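Side-chain contacts in dehydroascorbate reductase (Chlamydomonas reinhardtii, PDB 5XFT), which probably catalyses the glutathione-dependent reduction of L-dehydroascorbate to L-ascorbate, with release of glutathione disulfide: residues A[179-182]-A[183-186]; A[166-169]-A[170-174]; A[185-188]-A[189-193]. All coordinates share one frame; numbering follows the deposited sequence.

Contact 1 (A[179-182]-A[183-186]); sequences ARFT and ALHK
The carbonyl oxygen of Phe181 is gripped from the first turn of the helix that follows it. His185 N donates to Phe181 O across 3.2 Å and lies in the carbonyl plane, while Leu184 N adds a weak, bent bond to the same atom. A third approach comes from the His185 ring, whose CD2 edge points at Phe181 O from 2.9 Å. With CG set beside its own backbone N (chi1 -69°), the imidazole reaches back alongside the residues before the helix; its NE2 passes 3.6 Å from Ala179 CA and ends in a hydrogen bond to Pro178 O, which fixes the rotation of the ring. One turn of helix is thereby fastened to the preceding loop by backbone and side chain together.

The next carbonyl is used more simply: Lys186 N meets Thr182 O in a nearly straight bond (N-H...O 173°). The Lys186 chain starts from an unusual chi1 of 32°, which brings its CG close against the same oxygen, then bends at chi3. Its NZ and Thr182 OG1 share one water through weak bonds, although the hydroxyl's main partner is Arg137.

On the buried side Phe181 and Leu184 lie alongside each other, their CB atoms 3.9 Å apart, both resting on Leu129 of helix 118-138. From that helix Asp133 OD1 also makes weak hydrogen bonds to Ala183 N and Leu184 N, and Glu126 holds Arg180 in a salt bridge. Phe181, centre of an inverse gamma turn and N-cap residue, illustrates how a helix start in the GST-type C-terminal domain is fixed locally and from a neighbouring helix at once.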
ATOM      1  N   ALA A 179     -20.345  -8.889  -3.666  1.00 56.02           N
ATOM      2  CA  ALA A 179     -20.149  -9.487  -4.978  1.00 51.50           C
ATOM      3  C   ALA A 179     -20.565  -8.563  -6.111  1.00 55.09           C
ATOM      4  O   ALA A 179     -20.168  -8.798  -7.257  1.00 56.59           O
ATOM      5  CB  ALA A 179     -20.925 -10.800  -5.075  1.00 49.86           C
ATOM      6  N   ARG A 180     -21.349  -7.524  -5.823  1.00 51.02           N
ATOM      7  CA  ARG A 180     -21.750  -6.588  -6.860  1.00 54.98           C
ATOM      8  C   ARG A 180     -20.615  -5.667  -7.287  1.00 59.09           C
ATOM      9  O   ARG A 180     -20.616  -5.195  -8.429  1.00 63.30           O
ATOM     10  CB  ARG A 180     -22.942  -5.763  -6.384  1.00 57.47           C
ATOM     11  CG  ARG A 180     -22.625  -4.839  -5.242  1.00 60.01           C
ATOM     12  CD  ARG A 180     -23.813  -3.966  -4.935  1.00 63.40           C
ATOM     13  NE  ARG A 180     -23.402  -2.667  -4.426  1.00 65.36           N
ATOM     14  CZ  ARG A 180     -23.255  -2.393  -3.136  1.00 70.87           C
ATOM     15  NH1 ARG A 180     -23.484  -3.334  -2.228  1.00 68.40           N
ATOM     16  NH2 ARG A 180     -22.875  -1.180  -2.757  1.00 74.56           N
ATOM     17  N   PHE A 181     -19.651  -5.401  -6.404  1.00 51.21           N
ATOM     18  CA  PHE A 181     -18.446  -4.679  -6.789  1.00 40.26           C
ATOM     19  C   PHE A 181     -17.591  -5.581  -7.665  1.00 41.57           C
ATOM     20  O   PHE A 181     -16.492  -5.984  -7.267  1.00 40.44           O
ATOM     21  CB  PHE A 181     -17.652  -4.230  -5.564  1.00 36.34           C
ATOM     22  CG  PHE A 181     -18.321  -3.155  -4.767  1.00 33.82           C
ATOM     23  CD1 PHE A 181     -19.049  -2.159  -5.391  1.00 28.77           C
ATOM     24  CD2 PHE A 181     -18.237  -3.154  -3.386  1.00 36.11           C
ATOM     25  CE1 PHE A 181     -19.669  -1.169  -4.649  1.00 29.69           C
ATOM     26  CE2 PHE A 181     -18.862  -2.176  -2.639  1.00 30.44           C
ATOM     27  CZ  PHE A 181     -19.578  -1.180  -3.273  1.00 31.27           C
ATOM     28  N   THR A 182     -18.104  -5.910  -8.851  1.00 45.14           N
ATOM     29  CA  THR A 182     -17.434  -6.836  -9.757  1.00 47.23           C
ATOM     30  C   THR A 182     -16.018  -6.379 -10.082  1.00 47.90           C
ATOM     31  O   THR A 182     -15.063  -7.168 -10.035  1.00 50.55           O
ATOM     32  CB  THR A 182     -18.256  -6.968 -11.040  1.00 54.62           C
ATOM     33  OG1 THR A 182     -18.705  -5.666 -11.448  1.00 60.60           O
ATOM     34  CG2 THR A 182     -19.456  -7.865 -10.814  1.00 53.35           C
ATOM     35  N   ALA A 183     -15.873  -5.096 -10.418  1.00 47.79           N
ATOM     36  CA  ALA A 183     -14.579  -4.572 -10.838  1.00 43.34           C
ATOM     37  C   ALA A 183     -13.563  -4.604  -9.704  1.00 36.27           C
ATOM     38  O   ALA A 183     -12.358  -4.719  -9.954  1.00 39.23           O
ATOM     39  CB  ALA A 183     -14.742  -3.151 -11.375  1.00 46.47           C
ATOM     40  N   LEU A 184     -14.023  -4.515  -8.455  1.00 30.15           N
ATOM     41  CA  LEU A 184     -13.102  -4.642  -7.331  1.00 29.68           C
ATOM     42  C   LEU A 184     -12.615  -6.078  -7.173  1.00 39.30           C
ATOM     43  O   LEU A 184     -11.443  -6.311  -6.844  1.00 44.92           O
ATOM     44  CB  LEU A 184     -13.765  -4.152  -6.045  1.00 25.72           C
ATOM     45  CG  LEU A 184     -13.946  -2.636  -5.975  1.00 32.93           C
ATOM     46  CD1 LEU A 184     -14.315  -2.198  -4.570  1.00 36.79           C
ATOM     47  CD2 LEU A 184     -12.690  -1.928  -6.447  1.00 26.25           C
ATOM     48  N   HIS A 185     -13.492  -7.057  -7.412  1.00 32.05           N
ATOM     49  CA  HIS A 185     -13.081  -8.449  -7.265  1.00 35.55           C
ATOM     50  C   HIS A 185     -12.097  -8.841  -8.358  1.00 40.68           C
ATOM     51  O   HIS A 185     -11.058  -9.459  -8.082  1.00 44.38           O
ATOM     52  CB  HIS A 185     -14.301  -9.372  -7.266  1.00 35.90           C
ATOM     53  CG  HIS A 185     -15.160  -9.235  -6.050  1.00 39.27           C
ATOM     54  ND1 HIS A 185     -14.900  -9.908  -4.875  1.00 44.08           N
ATOM     55  CD2 HIS A 185     -16.274  -8.500  -5.822  1.00 41.67           C
ATOM     56  CE1 HIS A 185     -15.814  -9.592  -3.977  1.00 44.87           C
ATOM     57  NE2 HIS A 185     -16.661  -8.738  -4.525  1.00 45.26           N
ATOM     58  N   LYS A 186     -12.393  -8.473  -9.611  1.00 42.82           N
ATOM     59  CA  LYS A 186     -11.414  -8.758 -10.656  1.00 45.48           C
ATOM     60  C   LYS A 186     -10.164  -7.903 -10.508  1.00 32.14           C
ATOM     61  O   LYS A 186      -9.092  -8.326 -10.946  1.00 30.17           O
ATOM     62  CB  LYS A 186     -12.019  -8.588 -12.056  1.00 48.32           C
ATOM     63  CG  LYS A 186     -13.087  -7.531 -12.175  1.00 55.94           C
ATOM     64  CD  LYS A 186     -13.792  -7.582 -13.529  1.00 64.62           C
ATOM     65  CE  LYS A 186     -14.620  -8.855 -13.714  1.00 66.35           C
ATOM     66  NZ  LYS A 186     -15.152  -8.983 -15.106  1.00 65.49           N
TER
HETATM   67  O   HOH W   1     -17.052  -6.216 -14.245  1.00 41.40           O

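Contact 2 (A[166-169]-A[170-174]); sequences VVAL and KHFKG
A chi1 of -69° places CG of Phe172 anti to the carbonyl carbon and turns the ring back toward Ala168, one turn earlier, whereas His171 takes another common setting, CG anti to N (chi1 175°), and leans toward Phe172. The ring of Phe172 presents its edge to the Ala168 carbonyl, CD2 standing 3.2 Å from Ala168 O. The same CD2 lies 4.2 Å from the Ala168 methyl CB, a looser apolar touch. Ala168 O is already engaged by Phe172 N at 2.9 Å, nearly along the C=O axis, and more weakly by His171 N, so backbone and aromatic edge converge on one oxygen.

Over one face of the Phe172 ring stands His171 ND1, 3.5 Å above the plane and close to its centre. The imidazole thus addresses the phenyl face with an edge, while Phe172 CG lies in the plane of the His171 ring.

Elsewhere the helical ladder continues from Lys170 N to Val166 O and from His171 N to Val167 O. The bond from Lys173 N to Leu169 O, 2.9 Å long, is bent (141°), much as that from His171 N to Val167 O is. Gly174 N then makes a weak bond to Lys170 O, and a positive phi at the glycine takes the chain out of helical geometry.

Helix 153-173 packs against two others here: Ala168 and Leu169 pack on Phe107 of helix 103-112, whereas Val167 and His171 meet Ile208, and Phe172 meets Trp211, on helix 204-212.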
ATOM      1  N   VAL A 166      -9.961  -5.603   2.967  1.00 26.66           N
ATOM      2  CA  VAL A 166     -10.703  -6.851   2.818  1.00 32.99           C
ATOM      3  C   VAL A 166     -10.211  -7.893   3.821  1.00 40.56           C
ATOM      4  O   VAL A 166     -11.019  -8.552   4.490  1.00 44.33           O
ATOM      5  CB  VAL A 166     -10.652  -7.363   1.361  1.00 33.36           C
ATOM      6  CG1 VAL A 166     -11.223  -6.320   0.412  1.00 30.00           C
ATOM      7  CG2 VAL A 166      -9.244  -7.739   0.935  1.00 40.08           C
ATOM      8  N   VAL A 167      -8.889  -8.021   3.988  1.00 43.30           N
ATOM      9  CA  VAL A 167      -8.360  -9.056   4.876  1.00 35.78           C
ATOM     10  C   VAL A 167      -8.760  -8.778   6.320  1.00 28.18           C
ATOM     11  O   VAL A 167      -9.380  -9.615   6.993  1.00 32.65           O
ATOM     12  CB  VAL A 167      -6.833  -9.164   4.730  1.00 39.23           C
ATOM     13  CG1 VAL A 167      -6.260 -10.046   5.827  1.00 35.58           C
ATOM     14  CG2 VAL A 167      -6.474  -9.716   3.358  1.00 42.49           C
ATOM     15  N   ALA A 168      -8.417  -7.587   6.811  1.00 27.09           N
ATOM     16  CA  ALA A 168      -8.647  -7.266   8.213  1.00 25.33           C
ATOM     17  C   ALA A 168     -10.132  -7.221   8.537  1.00 32.56           C
ATOM     18  O   ALA A 168     -10.558  -7.710   9.590  1.00 36.34           O
ATOM     19  CB  ALA A 168      -7.983  -5.936   8.560  1.00 18.18           C
ATOM     20  N   LEU A 169     -10.940  -6.635   7.650  1.00 36.30           N
ATOM     21  CA  LEU A 169     -12.369  -6.551   7.934  1.00 34.30           C
ATOM     22  C   LEU A 169     -13.007  -7.932   7.943  1.00 33.28           C
ATOM     23  O   LEU A 169     -13.843  -8.227   8.804  1.00 33.71           O
ATOM     24  CB  LEU A 169     -13.064  -5.643   6.925  1.00 33.04           C
ATOM     25  CG  LEU A 169     -12.882  -4.134   7.100  1.00 26.61           C
ATOM     26  CD1 LEU A 169     -13.706  -3.409   6.054  1.00 28.55           C
ATOM     27  CD2 LEU A 169     -13.262  -3.681   8.491  1.00 27.34           C
ATOM     28  N   LYS A 170     -12.612  -8.799   7.006  1.00 32.31           N
ATOM     29  CA  LYS A 170     -13.132 -10.162   7.018  1.00 31.18           C
ATOM     30  C   LYS A 170     -12.732 -10.893   8.292  1.00 41.90           C
ATOM     31  O   LYS A 170     -13.514 -11.681   8.836  1.00 47.14           O
ATOM     32  CB  LYS A 170     -12.650 -10.921   5.784  1.00 38.19           C
ATOM     33  CG  LYS A 170     -12.919 -12.420   5.815  1.00 44.46           C
ATOM     34  CD  LYS A 170     -14.406 -12.730   5.875  1.00 53.36           C
ATOM     35  CE  LYS A 170     -14.663 -14.218   5.681  1.00 60.78           C
ATOM     36  NZ  LYS A 170     -13.968 -15.053   6.702  1.00 66.59           N
ATOM     37  N   HIS A 171     -11.525 -10.634   8.798  1.00 45.91           N
ATOM     38  CA  HIS A 171     -11.066 -11.396   9.957  1.00 39.55           C
ATOM     39  C   HIS A 171     -11.680 -10.893  11.262  1.00 35.25           C
ATOM     40  O   HIS A 171     -12.107 -11.693  12.105  1.00 32.82           O
ATOM     41  CB  HIS A 171      -9.545 -11.358  10.044  1.00 31.56           C
ATOM     42  CG  HIS A 171      -9.000 -12.026  11.265  1.00 29.20           C
ATOM     43  ND1 HIS A 171      -8.771 -11.349  12.443  1.00 32.94           N
ATOM     44  CD2 HIS A 171      -8.651 -13.313  11.494  1.00 26.19           C
ATOM     45  CE1 HIS A 171      -8.296 -12.189  13.346  1.00 28.21           C
ATOM     46  NE2 HIS A 171      -8.211 -13.386  12.793  1.00 26.62           N
ATOM     47  N   PHE A 172     -11.721  -9.578  11.454  1.00 28.30           N
ATOM     48  CA  PHE A 172     -12.154  -9.003  12.720  1.00 25.51           C
ATOM     49  C   PHE A 172     -13.647  -8.723  12.792  1.00 30.07           C
ATOM     50  O   PHE A 172     -14.186  -8.598  13.899  1.00 30.92           O
ATOM     51  CB  PHE A 172     -11.399  -7.699  12.986  1.00 30.47           C
ATOM     52  CG  PHE A 172      -9.937  -7.891  13.281  1.00 33.61           C
ATOM     53  CD1 PHE A 172      -9.525  -8.418  14.492  1.00 30.80           C
ATOM     54  CD2 PHE A 172      -8.977  -7.533  12.353  1.00 29.42           C
ATOM     55  CE1 PHE A 172      -8.185  -8.589  14.768  1.00 33.97           C
ATOM     56  CE2 PHE A 172      -7.636  -7.702  12.625  1.00 31.02           C
ATOM     57  CZ  PHE A 172      -7.239  -8.231  13.834  1.00 33.99           C
ATOM     58  N   LYS A 173     -14.327  -8.609  11.651  1.00 27.99           N
ATOM     59  CA  LYS A 173     -15.721  -8.193  11.638  1.00 28.93           C
ATOM     60  C   LYS A 173     -16.621  -9.090  10.800  1.00 34.15           C
ATOM     61  O   LYS A 173     -17.834  -8.866  10.771  1.00 28.91           O
ATOM     62  CB  LYS A 173     -15.842  -6.750  11.128  1.00 26.34           C
ATOM     63  CG  LYS A 173     -15.216  -5.698  12.031  1.00 30.15           C
ATOM     64  CD  LYS A 173     -16.091  -5.406  13.241  1.00 33.79           C
ATOM     65  CE  LYS A 173     -15.809  -4.024  13.819  1.00 29.61           C
ATOM     66  NZ  LYS A 173     -14.713  -4.040  14.819  1.00 32.72           N
ATOM     67  N   GLY A 174     -16.072 -10.084  10.108  1.00 36.62           N
ATOM     68  CA  GLY A 174     -16.878 -10.900   9.223  1.00 38.86           C
ATOM     69  C   GLY A 174     -17.378 -10.130   8.018  1.00 48.98           C
ATOM     70  O   GLY A 174     -18.084 -10.682   7.169  1.00 58.21           O
TER

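Contact 3 (A[185-188]-A[189-193]); sequences HKYL and AALKA
Four successive backbone bonds carry the helix from Ala189 N on His185 O to Lys192 N on Leu188 O, each spanning one turn. Ala189 N and His185 O are 3.0 Å apart, and the bond from Lys192 N to Leu188 O is nearly straight (170°). Such regularity sets Tyr187 and Leu191 on the same flank of the helix, where their side chains cross at a slant.

Because CG of Tyr187 is anti to the backbone N (chi1 -178°), the ring lies on the carbonyl-carbon side and within reach of Leu191, which lays CD1 over one face. Leu191 CD1 stands 3.7 Å from the centroid of the Tyr187 ring, 22° off its normal, in a CH-pi contact displaced toward the rim; its closest ring atom is CE2 of Tyr187, at 3.5 Å. The phenol is held at its far end as well, since OH bonds to Asp155 OD1, and Phe146 meets it edge-to-face. Were Tyr187 replaced by alanine, the Leu191 methyl would probably lose the aromatic face it lies on and Asp155 its hydroxyl partner.

On another flank Lys192 CG comes within 3.0 Å of Leu188 O, the chain bending at chi2 and chi3.

Tyr187 and Leu191 both rest on Ala159 of helix 153-173. A CH-pi pair one turn apart, facing a neighbouring helix, is a compact example of side-chain packing in the all-helical C-terminal domain of the GST superfamily.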
ATOM      1  N   HIS A 185     -13.492  -7.057  -7.412  1.00 32.05           N
ATOM      2  CA  HIS A 185     -13.081  -8.449  -7.265  1.00 35.55           C
ATOM      3  C   HIS A 185     -12.097  -8.841  -8.358  1.00 40.68           C
ATOM      4  O   HIS A 185     -11.058  -9.459  -8.082  1.00 44.38           O
ATOM      5  CB  HIS A 185     -14.301  -9.372  -7.266  1.00 35.90           C
ATOM      6  CG  HIS A 185     -15.160  -9.235  -6.050  1.00 39.27           C
ATOM      7  ND1 HIS A 185     -14.900  -9.908  -4.875  1.00 44.08           N
ATOM      8  CD2 HIS A 185     -16.274  -8.500  -5.822  1.00 41.67           C
ATOM      9  CE1 HIS A 185     -15.814  -9.592  -3.977  1.00 44.87           C
ATOM     10  NE2 HIS A 185     -16.661  -8.738  -4.525  1.00 45.26           N
ATOM     11  N   LYS A 186     -12.393  -8.473  -9.611  1.00 42.82           N
ATOM     12  CA  LYS A 186     -11.414  -8.758 -10.656  1.00 45.48           C
ATOM     13  C   LYS A 186     -10.164  -7.903 -10.508  1.00 32.14           C
ATOM     14  O   LYS A 186      -9.092  -8.326 -10.946  1.00 30.17           O
ATOM     15  CB  LYS A 186     -12.019  -8.588 -12.056  1.00 48.32           C
ATOM     16  CG  LYS A 186     -13.087  -7.531 -12.175  1.00 55.94           C
ATOM     17  CD  LYS A 186     -13.792  -7.582 -13.529  1.00 64.62           C
ATOM     18  CE  LYS A 186     -14.620  -8.855 -13.714  1.00 66.35           C
ATOM     19  NZ  LYS A 186     -15.152  -8.983 -15.106  1.00 65.49           N
ATOM     20  N   TYR A 187     -10.272  -6.725  -9.889  1.00 22.10           N
ATOM     21  CA  TYR A 187      -9.076  -5.960  -9.546  1.00 23.06           C
ATOM     22  C   TYR A 187      -8.185  -6.755  -8.602  1.00 32.27           C
ATOM     23  O   TYR A 187      -6.978  -6.893  -8.835  1.00 33.03           O
ATOM     24  CB  TYR A 187      -9.477  -4.622  -8.926  1.00 25.78           C
ATOM     25  CG  TYR A 187      -8.337  -3.691  -8.553  1.00 29.78           C
ATOM     26  CD1 TYR A 187      -7.478  -3.178  -9.514  1.00 32.73           C
ATOM     27  CD2 TYR A 187      -8.156  -3.289  -7.241  1.00 38.78           C
ATOM     28  CE1 TYR A 187      -6.452  -2.311  -9.169  1.00 34.09           C
ATOM     29  CE2 TYR A 187      -7.136  -2.426  -6.884  1.00 38.82           C
ATOM     30  CZ  TYR A 187      -6.285  -1.938  -7.847  1.00 36.81           C
ATOM     31  OH  TYR A 187      -5.269  -1.073  -7.477  1.00 29.30           O
ATOM     32  N   LEU A 188      -8.773  -7.315  -7.540  1.00 32.89           N
ATOM     33  CA  LEU A 188      -7.985  -8.114  -6.607  1.00 32.83           C
ATOM     34  C   LEU A 188      -7.371  -9.327  -7.298  1.00 43.66           C
ATOM     35  O   LEU A 188      -6.179  -9.605  -7.128  1.00 55.52           O
ATOM     36  CB  LEU A 188      -8.844  -8.532  -5.412  1.00 31.97           C
ATOM     37  CG  LEU A 188      -9.007  -7.414  -4.376  1.00 36.04           C
ATOM     38  CD1 LEU A 188     -10.339  -7.523  -3.654  1.00 35.21           C
ATOM     39  CD2 LEU A 188      -7.849  -7.414  -3.385  1.00 32.59           C
ATOM     40  N   ALA A 189      -8.160 -10.054  -8.096  1.00 44.13           N
ATOM     41  CA  ALA A 189      -7.602 -11.200  -8.816  1.00 42.67           C
ATOM     42  C   ALA A 189      -6.454 -10.777  -9.729  1.00 39.21           C
ATOM     43  O   ALA A 189      -5.416 -11.453  -9.797  1.00 41.33           O
ATOM     44  CB  ALA A 189      -8.696 -11.902  -9.619  1.00 42.73           C
ATOM     45  N   ALA A 190      -6.616  -9.651 -10.425  1.00 32.34           N
ATOM     46  CA  ALA A 190      -5.572  -9.155 -11.316  1.00 30.37           C
ATOM     47  C   ALA A 190      -4.298  -8.831 -10.547  1.00 41.98           C
ATOM     48  O   ALA A 190      -3.196  -9.198 -10.972  1.00 51.11           O
ATOM     49  CB  ALA A 190      -6.071  -7.924 -12.076  1.00 20.35           C
ATOM     50  N   LEU A 191      -4.429  -8.141  -9.408  1.00 38.32           N
ATOM     51  CA  LEU A 191      -3.258  -7.823  -8.592  1.00 33.43           C
ATOM     52  C   LEU A 191      -2.570  -9.088  -8.109  1.00 37.04           C
ATOM     53  O   LEU A 191      -1.343  -9.207  -8.176  1.00 38.66           O
ATOM     54  CB  LEU A 191      -3.654  -6.953  -7.401  1.00 23.29           C
ATOM     55  CG  LEU A 191      -4.027  -5.510  -7.703  1.00 28.24           C
ATOM     56  CD1 LEU A 191      -4.751  -4.908  -6.540  1.00 32.26           C
ATOM     57  CD2 LEU A 191      -2.777  -4.725  -8.016  1.00 23.16           C
ATOM     58  N   LYS A 192      -3.349 -10.051  -7.623  1.00 36.44           N
ATOM     59  CA  LYS A 192      -2.762 -11.300  -7.170  1.00 39.91           C
ATOM     60  C   LYS A 192      -2.089 -12.058  -8.306  1.00 42.17           C
ATOM     61  O   LYS A 192      -1.194 -12.870  -8.048  1.00 44.87           O
ATOM     62  CB  LYS A 192      -3.833 -12.152  -6.488  1.00 48.11           C
ATOM     63  CG  LYS A 192      -4.515 -11.417  -5.333  1.00 50.53           C
ATOM     64  CD  LYS A 192      -4.950 -12.350  -4.224  1.00 49.09           C
ATOM     65  CE  LYS A 192      -6.444 -12.607  -4.268  1.00 50.57           C
ATOM     66  NZ  LYS A 192      -6.954 -13.047  -2.939  1.00 56.10           N
ATOM     67  N   ALA A 193      -2.470 -11.791  -9.556  1.00 44.13           N
ATOM     68  CA  ALA A 193      -1.779 -12.421 -10.675  1.00 52.61           C
ATOM     69  C   ALA A 193      -0.442 -11.762 -11.005  1.00 54.68           C
ATOM     70  O   ALA A 193       0.415 -12.414 -11.613  1.00 57.86           O
ATOM     71  CB  ALA A 193      -2.672 -12.415 -11.917  1.00 53.60           C
TER

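In the fold
Followed from the N terminus, contact 2 comes first, in the last turns of helix 153-173 and the glycine that leaves it. A short loop then leads to contact 1, at the start of helix 182-193, and contact 3 carries that helix on toward its end. None closes a long loop, since each is a continuous run of chain, and none nests in another; contacts 1 and 3 overlap at His185 and Lys186, their centres 10 Å apart. Contact 2 lies about 17 Å from contact 1, centre to centre, without touching it. Together they link helices 103-112, 118-138, 153-173, 182-193 and 204-212 in the helical part of the fold.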